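Local coordinates for protein glucanase (Clostridium thermocellum, PDB 5GXX) that probably hydrolyses internal beta-1,4-glucosidic bonds of cellulose as a family 9 endoglucanase of the cellulosome, at residues 15-29 / 83-95. The protein carries 1 engineered substitution. Sequence-based numbering, arbitrary orientation.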
loop_
_atom_site.group_PDB
_atom_site.type_symbol
_atom_site.label_atom_id
_atom_site.label_comp_id
_atom_site.label_asym_id
_atom_site.label_seq_id
_atom_site.Cartn_x
_atom_site.Cartn_y
_atom_site.Cartn_z
ATOM N N ILE A 15 -7.002 43.262 17.083
ATOM C CA ILE A 15 -5.802 43.674 16.359
ATOM C C ILE A 15 -4.751 42.573 16.302
ATOM O O ILE A 15 -4.139 42.343 15.247
ATOM C CB ILE A 15 -5.201 44.945 16.998
ATOM C CG1 ILE A 15 -6.202 46.097 16.884
ATOM C CG2 ILE A 15 -3.873 45.333 16.315
ATOM C CD1 ILE A 15 -5.877 47.248 17.845
ATOM N N TYR A 16 -4.552 41.930 17.452
ATOM C CA TYR A 16 -3.593 40.829 17.609
ATOM C C TYR A 16 -3.892 39.723 16.613
ATOM O O TYR A 16 -2.965 39.074 16.126
ATOM C CB TYR A 16 -3.638 40.309 19.057
ATOM C CG TYR A 16 -2.840 39.058 19.351
ATOM C CD1 TYR A 16 -3.411 37.780 19.219
ATOM C CD2 TYR A 16 -1.518 39.141 19.788
ATOM C CE1 TYR A 16 -2.704 36.639 19.529
ATOM C CE2 TYR A 16 -0.791 37.990 20.140
ATOM C CZ TYR A 16 -1.398 36.755 19.995
ATOM O OH TYR A 16 -0.720 35.609 20.303
ATOM N N PHE A 17 -5.175 39.504 16.311
ATOM C CA PHE A 17 -5.526 38.563 15.244
ATOM C C PHE A 17 -4.662 38.735 13.993
ATOM O O PHE A 17 -4.174 37.734 13.452
ATOM C CB PHE A 17 -7.029 38.650 14.923
ATOM C CG PHE A 17 -7.417 37.909 13.668
ATOM C CD1 PHE A 17 -7.525 36.524 13.640
ATOM C CD2 PHE A 17 -7.675 38.615 12.507
ATOM C CE1 PHE A 17 -7.890 35.836 12.479
ATOM C CE2 PHE A 17 -8.090 37.950 11.331
ATOM C CZ PHE A 17 -8.175 36.556 11.307
ATOM N N TYR A 18 -4.475 39.977 13.537
ATOM C CA TYR A 18 -3.696 40.179 12.313
ATOM C C TYR A 18 -2.255 39.692 12.440
ATOM O O TYR A 18 -1.668 39.232 11.454
ATOM C CB TYR A 18 -3.769 41.628 11.841
ATOM C CG TYR A 18 -5.158 41.955 11.351
ATOM C CD1 TYR A 18 -5.552 41.615 10.057
ATOM C CD2 TYR A 18 -6.099 42.542 12.200
ATOM C CE1 TYR A 18 -6.844 41.854 9.619
ATOM C CE2 TYR A 18 -7.392 42.804 11.765
ATOM C CZ TYR A 18 -7.753 42.453 10.477
ATOM O OH TYR A 18 -9.015 42.731 10.005
ATOM N N GLU A 19 -1.669 39.742 13.635
ATOM C CA GLU A 19 -0.322 39.178 13.810
ATOM C C GLU A 19 -0.299 37.655 13.661
ATOM O O GLU A 19 0.700 37.060 13.245
ATOM C CB GLU A 19 0.256 39.589 15.164
ATOM C CG GLU A 19 0.557 41.078 15.161
ATOM C CD GLU A 19 0.993 41.644 16.508
ATOM O OE1 GLU A 19 1.715 40.982 17.265
ATOM O OE2 GLU A 19 0.591 42.786 16.782
ATOM N N CYS A 20 -1.404 37.002 14.009
ATOM C CA CYS A 20 -1.543 35.564 13.769
ATOM C C CYS A 20 -1.586 35.231 12.268
ATOM O O CYS A 20 -1.305 34.096 11.873
ATOM C CB CYS A 20 -2.831 35.068 14.416
ATOM S SG CYS A 20 -2.846 35.220 16.201
ATOM N N GLN A 21 -1.936 36.223 11.450
ATOM C CA GLN A 21 -2.121 36.030 10.012
ATOM C C GLN A 21 -0.881 36.368 9.199
ATOM O O GLN A 21 -0.882 36.219 7.972
ATOM C CB GLN A 21 -3.272 36.899 9.502
ATOM C CG GLN A 21 -4.622 36.606 10.148
ATOM C CD GLN A 21 -5.104 35.204 9.859
ATOM O OE1 GLN A 21 -4.903 34.302 10.658
ATOM N NE2 GLN A 21 -5.680 35.003 8.676
ATOM N N GLN A 22 0.166 36.846 9.861
ATOM C CA GLN A 22 1.322 37.343 9.121
ATOM C C GLN A 22 2.118 36.264 8.400
ATOM O O GLN A 22 2.456 35.229 8.980
ATOM C CB GLN A 22 2.245 38.162 10.022
ATOM C CG GLN A 22 1.635 39.492 10.418
ATOM C CD GLN A 22 2.509 40.256 11.401
ATOM O OE1 GLN A 22 3.392 39.685 12.052
ATOM N NE2 GLN A 22 2.219 41.555 11.553
ATOM N N ALA A 23 2.393 36.526 7.126
ATOM C CA ALA A 23 3.289 35.667 6.366
ATOM C C ALA A 23 4.726 36.132 6.573
ATOM O O ALA A 23 4.973 37.269 6.984
ATOM C CB ALA A 23 2.896 35.678 4.899
ATOM N N GLY A 24 5.674 35.229 6.334
ATOM C CA GLY A 24 7.086 35.555 6.494
ATOM C C GLY A 24 7.627 36.589 5.525
ATOM O O GLY A 24 7.173 36.694 4.377
ATOM N N PRO A 25 8.660 37.333 5.946
ATOM C CA PRO A 25 9.260 37.240 7.274
ATOM C C PRO A 25 8.473 38.034 8.322
ATOM O O PRO A 25 7.976 39.125 8.042
ATOM C CB PRO A 25 10.661 37.817 7.061
ATOM C CG PRO A 25 10.443 38.856 5.987
ATOM C CD PRO A 25 9.390 38.261 5.065
ATOM N N LEU A 26 8.355 37.476 9.520
ATOM C CA LEU A 26 7.611 38.152 10.583
ATOM C C LEU A 26 8.406 39.377 11.047
ATOM O O LEU A 26 9.641 39.341 11.075
ATOM C CB LEU A 26 7.355 37.214 11.770
ATOM C CG LEU A 26 6.504 35.966 11.536
ATOM C CD1 LEU A 26 6.214 35.237 12.831
ATOM C CD2 LEU A 26 5.203 36.234 10.818
ATOM N N PRO A 27 7.709 40.454 11.443
ATOM C CA PRO A 27 8.402 41.606 11.997
ATOM C C PRO A 27 8.894 41.280 13.398
ATOM O O PRO A 27 8.362 40.366 14.043
ATOM C CB PRO A 27 7.311 42.684 12.048
ATOM C CG PRO A 27 6.045 41.938 12.194
ATOM C CD PRO A 27 6.243 40.596 11.527
ATOM N N GLU A 28 9.911 42.012 13.850
ATOM C CA GLU A 28 10.527 41.774 15.154
ATOM C C GLU A 28 9.482 41.826 16.257
ATOM O O GLU A 28 9.616 41.149 17.279
ATOM C CB GLU A 28 11.668 42.770 15.452
ATOM C CG GLU A 28 11.290 44.266 15.356
ATOM C CD GLU A 28 10.742 44.917 16.645
ATOM O OE1 GLU A 28 10.781 44.320 17.752
ATOM O OE2 GLU A 28 10.246 46.064 16.564
ATOM N N TRP A 29 8.443 42.634 16.057
ATOM C CA TRP A 29 7.469 42.889 17.095
ATOM C C TRP A 29 6.280 41.920 17.108
ATOM O O TRP A 29 5.360 42.106 17.896
ATOM C CB TRP A 29 6.968 44.334 17.006
ATOM C CG TRP A 29 6.570 44.781 15.611
ATOM C CD1 TRP A 29 7.335 45.537 14.759
ATOM C CD2 TRP A 29 5.342 44.506 14.901
ATOM N NE1 TRP A 29 6.659 45.766 13.591
ATOM C CE2 TRP A 29 5.435 45.150 13.645
ATOM C CE3 TRP A 29 4.171 43.802 15.208
ATOM C CZ2 TRP A 29 4.408 45.088 12.691
ATOM C CZ3 TRP A 29 3.132 43.771 14.268
ATOM C CH2 TRP A 29 3.271 44.404 13.025
ATOM N N GLY A 83 -4.529 52.151 24.525
ATOM C CA GLY A 83 -3.139 51.762 24.299
ATOM C C GLY A 83 -2.926 50.975 23.018
ATOM O O GLY A 83 -1.874 50.371 22.813
ATOM N N GLN A 84 -3.924 50.977 22.145
ATOM C CA GLN A 84 -3.863 50.155 20.934
ATOM C C GLN A 84 -3.466 50.856 19.638
ATOM O O GLN A 84 -3.278 50.187 18.620
ATOM C CB GLN A 84 -5.203 49.429 20.740
ATOM C CG GLN A 84 -5.545 48.561 21.963
ATOM C CD GLN A 84 -4.417 47.627 22.342
ATOM O OE1 GLN A 84 -3.928 46.874 21.502
ATOM N NE2 GLN A 84 -3.980 47.678 23.604
ATOM N N ARG A 85 -3.349 52.185 19.643
ATOM C CA ARG A 85 -3.016 52.913 18.420
ATOM C C ARG A 85 -1.748 52.419 17.722
ATOM O O ARG A 85 -1.774 52.175 16.512
ATOM C CB ARG A 85 -2.891 54.415 18.656
ATOM C CG ARG A 85 -2.755 55.145 17.328
ATOM C CD ARG A 85 -2.620 56.645 17.526
ATOM N NE ARG A 85 -2.656 57.331 16.240
ATOM C CZ ARG A 85 -3.023 58.599 16.082
ATOM N NH1 ARG A 85 -3.379 59.331 17.129
ATOM N NH2 ARG A 85 -3.043 59.136 14.870
ATOM N N LEU A 86 -0.652 52.263 18.460
ATOM C CA LEU A 86 0.598 51.858 17.836
ATOM C C LEU A 86 0.525 50.418 17.331
ATOM O O LEU A 86 1.083 50.104 16.276
ATOM C CB LEU A 86 1.795 52.059 18.777
ATOM C CG LEU A 86 2.183 53.521 19.055
ATOM C CD1 LEU A 86 2.993 53.665 20.349
ATOM C CD2 LEU A 86 2.923 54.151 17.865
ATOM N N HIS A 87 -0.154 49.548 18.075
ATOM C CA HIS A 87 -0.420 48.193 17.572
ATOM C C HIS A 87 -1.161 48.190 16.244
ATOM O O HIS A 87 -0.787 47.455 15.315
ATOM C CB HIS A 87 -1.206 47.337 18.568
ATOM C CG HIS A 87 -0.432 46.992 19.801
ATOM N ND1 HIS A 87 0.752 46.291 19.767
ATOM C CD2 HIS A 87 -0.660 47.285 21.104
ATOM C CE1 HIS A 87 1.219 46.155 20.996
ATOM N NE2 HIS A 87 0.374 46.740 21.827
ATOM N N LEU A 88 -2.227 48.985 16.171
ATOM C CA LEU A 88 -3.020 49.077 14.951
ATOM C C LEU A 88 -2.204 49.654 13.790
ATOM O O LEU A 88 -2.265 49.138 12.673
ATOM C CB LEU A 88 -4.305 49.865 15.219
ATOM C CG LEU A 88 -5.264 50.008 14.036
ATOM C CD1 LEU A 88 -5.555 48.671 13.344
ATOM C CD2 LEU A 88 -6.568 50.669 14.471
ATOM N N GLU A 89 -1.428 50.703 14.059
ATOM C CA GLU A 89 -0.619 51.331 13.022
ATOM C C GLU A 89 0.397 50.403 12.365
ATOM O O GLU A 89 0.455 50.309 11.136
ATOM C CB GLU A 89 0.089 52.572 13.564
ATOM C CG GLU A 89 -0.853 53.771 13.627
ATOM C CD GLU A 89 -0.260 54.956 14.348
ATOM O OE1 GLU A 89 0.849 54.831 14.908
ATOM O OE2 GLU A 89 -0.928 56.007 14.363
ATOM N N ARG A 90 1.198 49.716 13.169
ATOM C CA ARG A 90 2.231 48.845 12.613
ATOM C C ARG A 90 1.653 47.578 11.987
ATOM O O ARG A 90 2.195 47.063 11.010
ATOM C CB ARG A 90 3.343 48.536 13.621
ATOM C CG ARG A 90 2.943 47.695 14.834
ATOM C CD ARG A 90 4.070 47.782 15.863
ATOM N NE ARG A 90 3.832 46.884 16.992
ATOM C CZ ARG A 90 4.619 46.751 18.055
ATOM N NH1 ARG A 90 5.723 47.483 18.177
ATOM N NH2 ARG A 90 4.300 45.862 18.995
ATOM N N ASN A 91 0.528 47.089 12.505
ATOM C CA ASN A 91 -0.147 45.995 11.814
ATOM C C ASN A 91 -0.646 46.414 10.432
ATOM O O ASN A 91 -0.524 45.648 9.478
ATOM C CB ASN A 91 -1.273 45.421 12.675
ATOM C CG ASN A 91 -0.762 44.319 13.567
ATOM O OD1 ASN A 91 -0.471 43.219 13.100
ATOM N ND2 ASN A 91 -0.567 44.623 14.841
ATOM N N LEU A 92 -1.182 47.622 10.333
ATOM C CA LEU A 92 -1.587 48.145 9.038
ATOM C C LEU A 92 -0.364 48.259 8.120
ATOM O O LEU A 92 -0.437 47.832 6.964
ATOM C CB LEU A 92 -2.314 49.489 9.189
ATOM C CG LEU A 92 -2.598 50.238 7.888
ATOM C CD1 LEU A 92 -3.423 49.407 6.902
ATOM C CD2 LEU A 92 -3.289 51.545 8.193
ATOM N N ALA A 93 0.747 48.785 8.637
ATOM C CA ALA A 93 1.908 49.050 7.779
ATOM C C ALA A 93 2.421 47.768 7.153
ATOM O O ALA A 93 2.899 47.765 6.024
ATOM C CB ALA A 93 3.031 49.744 8.560
ATOM N N PHE A 94 2.349 46.683 7.911
ATOM C CA PHE A 94 2.818 45.385 7.447
ATOM C C PHE A 94 2.077 44.974 6.173
ATOM O O PHE A 94 2.683 44.481 5.219
ATOM C CB PHE A 94 2.655 44.351 8.575
ATOM C CG PHE A 94 3.287 43.030 8.275
ATOM C CD1 PHE A 94 4.619 42.813 8.608
ATOM C CD2 PHE A 94 2.560 42.008 7.684
ATOM C CE1 PHE A 94 5.243 41.607 8.326
ATOM C CE2 PHE A 94 3.184 40.797 7.406
ATOM C CZ PHE A 94 4.516 40.593 7.726
ATOM N N ALA A 95 0.762 45.171 6.149
ATOM C CA ALA A 95 -0.028 44.837 4.975
ATOM C C ALA A 95 0.250 45.806 3.825
ATOM O O ALA A 95 0.407 45.381 2.685
ATOM C CB ALA A 95 -1.522 44.817 5.315
HETATM O O HOH W 1 1.892 44.884 17.744
HETATM O O HOH W 2 -0.058 42.965 10.514
#
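Asn91 of helix 85-101 meets Glu19 near the end of helix 7-20, within the (alpha/alpha)6-barrel fold of the glycoside hydrolase family 9 catalytic domain. The two short helical segments run in roughly the same direction, and the loop after residue 20 folds back along the second helix.

Ile15, Glu19, Gln22 and Asn91 form the buried, tight part. Branched Ile15 projects from helix 7-20 onto helix 85-101, its CD1 against Gln84 CB (3.7 Å) and its CG2 facing Asn91 ND2. An amide suits the next position because it both donates and accepts: Asn91 ND2 gives one hydrogen to Glu19 OE2 (2.9 Å, nearly straight at 174°), taking the anti lone pair, and another to His87 O of its own helix. A water donates to Asn91 OD1 and accepts from Gln22 NE2, while Asn30 ND2 bonds to Gln22 OE1.

Packing then opens toward partly exposed Phe94, with Gln22 CG over one face and Pro27 CD near CE1. Beyond lie flat layers: the broad indole of Trp29 offers one face to Pro27 CG and the other to the Arg90 methylenes. Arg90 CG sits between its backbone N and carbonyl carbon (chi1 67°), making a CH-pi contact 3.6 Å from the Trp29 six-membered-ring centroid; the extended chain lays the guanidinium flat near Trp29 CB. Glu19 OE2, salt-bridged to Arg31, accepts from a second water (2.6 Å), which accepts from Arg90 NH2 (2.9 Å).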